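Local coordinates for protein endolysin PlyC, small cell-wall binding subunit (Streptococcus phage C1, PDB 4F87) that forms the octameric ring of the phage endolysin PlyC that attaches it to the streptococcal cell wall, so that the host peptidoglycan is degraded and the cell lyses, at residues I56-K60 with S61-A65; K41-E44 with T45-G48. All coordinates share one frame; numbering follows the deposited sequence.

Contact 2 comes first along the chain: residues 41-48 lead from strand 36-40, an outer strand of the mixed four-stranded sheet, into helix 43-50. Contact 1 comes later, where residues 56-65 leave strand 55-57, the other outer strand, and enter helix 63-70. The two lie on opposite sides of the chain's centre, with centres 20 Å apart and nearest atoms about 9 Å apart, and do not touch. Between neighbouring subunits they do meet: Asp62 of one chain is hydrogen-bonded to Thr45 and to the backbone of Lys41 and Asp42 of the next. Residues of the two contacts thus meet at the joint between subunits of the octameric ring.

Contact 1: residues I56-K60 with S61-A65; sequences INISK and SDVEA
With chi1 at -60°, Ile58 swings CG2 anti to its backbone N and over Asp62 and Val63, while Val63, chi1 174°, keeps CG2 beside its own N; the two methyls meet at 3.9 Å, the side chains crossing at about a right angle. The same Ile58 CG2 rests 4.0 Å from Asp62 CB, so one branch touches both residues. At the same residues the backbone turns sharply. Ser59 O accepts from Asp62 N at 3.0 Å and receives a second, weak bond from Val63 N. That N-H points more squarely at Lys60 O, 3.3 Å from Val63 N with an N-H...O angle of 158°. The bonds Asp62 N to Ser59 O and Val63 N to Lys60 O, each spanning three residues, make the tight turn that carries the chain from strand 55-57 of the mixed sheet into helix 63-70. A water continues the pattern, donating to Lys60 O at 2.7 Å and accepting from Glu64 N, and so bridges a carbonyl and an amide four residues apart. Lys60, one of the residues that interact with the host cell wall, directs its extended chain away from the turn. Val63 lies close to Arg67 and Glu37, two further cell-wall residues. The buried Asp62 carboxylate is taken up by another copy of the protein: OD2 is hydrogen-bonded to Thr45 OG1 and Asp42 N of the second subunit, and OD1 to Lys41 N of that subunit. Ser59 N also donates to Thr45 OG1 of the second subunit.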
# COMPACT_ATOMS: atom_id res chain seq x y z
N ILE B 56 -3.17 -7.74 23.31
CA ILE B 56 -2.48 -9.02 23.48
C ILE B 56 -2.00 -9.20 24.90
O ILE B 56 -1.99 -8.26 25.71
CB ILE B 56 -1.32 -9.15 22.46
CG1 ILE B 56 -0.17 -8.15 22.75
CG2 ILE B 56 -1.84 -9.05 20.99
CD1 ILE B 56 1.14 -8.43 21.94
N ASN B 57 -1.56 -10.41 25.21
CA ASN B 57 -1.03 -10.73 26.53
C ASN B 57 0.49 -10.75 26.50
O ASN B 57 1.09 -11.34 25.58
CB ASN B 57 -1.53 -12.09 26.98
CG ASN B 57 -2.95 -12.14 27.44
OD1 ASN B 57 -3.25 -12.57 28.58
ND2 ASN B 57 -3.87 -11.86 26.56
N ILE B 58 1.13 -10.13 27.49
CA ILE B 58 2.59 -10.11 27.64
C ILE B 58 2.87 -10.35 29.11
O ILE B 58 2.36 -9.61 29.98
CB ILE B 58 3.22 -8.77 27.16
CG1 ILE B 58 2.90 -8.52 25.68
CG2 ILE B 58 4.75 -8.80 27.40
CD1 ILE B 58 3.52 -7.24 25.12
N SER B 59 3.66 -11.36 29.42
CA SER B 59 4.01 -11.64 30.79
C SER B 59 4.83 -10.47 31.37
O SER B 59 5.57 -9.80 30.63
CB SER B 59 4.82 -12.93 30.82
OG SER B 59 5.26 -13.33 32.10
N LYS B 60 4.73 -10.22 32.69
CA LYS B 60 5.53 -9.15 33.29
C LYS B 60 7.02 -9.35 33.00
O LYS B 60 7.71 -8.38 32.69
CB LYS B 60 5.29 -9.13 34.79
CG LYS B 60 5.97 -7.95 35.49
CD LYS B 60 5.63 -7.96 36.97
CE LYS B 60 6.55 -7.12 37.81
NZ LYS B 60 5.95 -6.88 39.15
N SER B 61 7.51 -10.60 33.03
CA SER B 61 8.92 -10.89 32.79
C SER B 61 9.41 -10.54 31.38
O SER B 61 10.63 -10.40 31.16
CB SER B 61 9.22 -12.36 33.04
OG SER B 61 8.46 -13.18 32.16
N ASP B 62 8.48 -10.46 30.40
CA ASP B 62 8.84 -10.17 29.02
C ASP B 62 8.71 -8.71 28.62
O ASP B 62 9.16 -8.34 27.54
CB ASP B 62 8.02 -11.08 28.09
CG ASP B 62 8.52 -12.50 28.08
OD1 ASP B 62 9.75 -12.69 28.04
OD2 ASP B 62 7.69 -13.41 28.09
N VAL B 63 8.11 -7.86 29.48
CA VAL B 63 7.93 -6.46 29.11
C VAL B 63 9.25 -5.75 28.78
O VAL B 63 9.31 -5.02 27.79
CB VAL B 63 7.07 -5.72 30.16
CG1 VAL B 63 7.01 -4.22 29.85
CG2 VAL B 63 5.64 -6.29 30.22
N GLU B 64 10.31 -6.00 29.55
CA GLU B 64 11.60 -5.33 29.29
C GLU B 64 12.11 -5.60 27.87
O GLU B 64 12.53 -4.66 27.17
CB GLU B 64 12.62 -5.77 30.35
CG GLU B 64 14.00 -5.14 30.21
CD GLU B 64 14.97 -5.49 31.32
OE1 GLU B 64 15.65 -4.56 31.81
OE2 GLU B 64 15.05 -6.67 31.72
N ALA B 65 12.05 -6.86 27.42
CA ALA B 65 12.52 -7.18 26.07
C ALA B 65 11.64 -6.57 24.99
O ALA B 65 12.15 -6.10 23.97
CB ALA B 65 12.59 -8.69 25.89
O HOH W 1 10.11 -7.27 32.18

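Contact 2: residues K41-E44 with T45-G48; sequences KDIE and TVQG
Residues 41-48 form the first turns of helix 43-50 and its entry from the outer strand 36-40, with Asp42 at the N-cap position and Thr45 three residues on. The Asp42 side chain makes no capping bond; its carbonyl O instead receives two weak bonds, from Thr45 N at 3.0 Å and from Val46 N at 3.4 Å, and Thr45 CB packs against the same oxygen. Regular helical bonding follows. Gln47 N donates to Ile43 O at 2.9 Å, nearly straight at 169°, and Gly48 N reaches Glu44 O at the same length. Polar ends on this turn bond to the third subunit, another copy of the protein: Asp42 OD2 is hydrogen-bonded to Ser59 OG of that subunit, and Glu44 reaches Thr21 OG1 and Asp22 N of the same subunit through OE1 and OE2 respectively. Thr45 OG1 likewise has its partner, Asp62, in the third subunit. In its own chain, the side chain of Val46 touches Ile40 of strand 36-40 and lies near that of Tyr29, a residue that interacts with the host cell wall. Gln47 runs extended beyond CG, with chi1 -63° setting CG beside its backbone N, so that Gln47 CG lies 3.5 Å from Ile43 O, the acceptor of its own N-H. Ile43, with chi1 at -159°, sends CG1 away from its backbone N, and the side chain slants across that of Val46 until Ile43 CD1 lies 4.0 Å from Val46 CB.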
# COMPACT_ATOMS: atom_id res chain seq x y z
N LYS B 41 -5.30 4.07 32.75
CA LYS B 41 -5.94 4.11 34.07
C LYS B 41 -7.35 3.57 34.15
O LYS B 41 -7.75 3.07 35.19
CB LYS B 41 -5.90 5.55 34.62
CG LYS B 41 -4.47 5.97 34.93
CD LYS B 41 -4.35 7.37 35.49
CE LYS B 41 -2.90 7.83 35.53
NZ LYS B 41 -2.01 6.96 36.36
N ASP B 42 -8.11 3.66 33.06
CA ASP B 42 -9.51 3.28 33.10
C ASP B 42 -9.89 2.24 32.05
O ASP B 42 -9.47 2.32 30.90
CB ASP B 42 -10.38 4.52 32.88
CG ASP B 42 -10.27 5.53 34.01
OD1 ASP B 42 -10.75 5.22 35.13
OD2 ASP B 42 -9.69 6.61 33.79
N ILE B 43 -10.79 1.33 32.43
CA ILE B 43 -11.24 0.31 31.52
C ILE B 43 -11.98 0.89 30.31
O ILE B 43 -11.90 0.31 29.22
CB ILE B 43 -12.07 -0.79 32.25
CG1 ILE B 43 -12.12 -2.11 31.44
CG2 ILE B 43 -13.46 -0.31 32.63
CD1 ILE B 43 -10.76 -2.87 31.33
N GLU B 44 -12.62 2.06 30.46
CA GLU B 44 -13.28 2.68 29.31
C GLU B 44 -12.27 2.90 28.17
O GLU B 44 -12.59 2.65 27.01
CB GLU B 44 -13.89 4.00 29.74
CG GLU B 44 -14.46 4.76 28.55
CD GLU B 44 -15.07 6.10 28.88
OE1 GLU B 44 -14.53 6.82 29.75
OE2 GLU B 44 -16.03 6.48 28.18
N THR B 45 -11.05 3.36 28.51
CA THR B 45 -10.01 3.63 27.53
C THR B 45 -9.54 2.34 26.90
O THR B 45 -9.24 2.33 25.70
CB THR B 45 -8.87 4.37 28.23
OG1 THR B 45 -9.40 5.52 28.92
CG2 THR B 45 -7.78 4.80 27.24
N VAL B 46 -9.41 1.26 27.70
CA VAL B 46 -9.02 -0.02 27.13
C VAL B 46 -10.06 -0.43 26.06
O VAL B 46 -9.69 -0.81 24.95
CB VAL B 46 -8.93 -1.08 28.24
CG1 VAL B 46 -8.70 -2.48 27.64
CG2 VAL B 46 -7.82 -0.72 29.23
N GLN B 47 -11.33 -0.35 26.41
CA GLN B 47 -12.38 -0.76 25.46
C GLN B 47 -12.38 0.14 24.22
O GLN B 47 -12.56 -0.36 23.10
CB GLN B 47 -13.74 -0.80 26.13
CG GLN B 47 -13.79 -1.85 27.24
CD GLN B 47 -15.06 -1.74 28.06
OE1 GLN B 47 -15.47 -0.66 28.54
NE2 GLN B 47 -15.66 -2.88 28.33
N GLY B 48 -12.13 1.44 24.40
CA GLY B 48 -12.04 2.35 23.28
C GLY B 48 -10.92 1.99 22.32
O GLY B 48 -11.15 1.82 21.11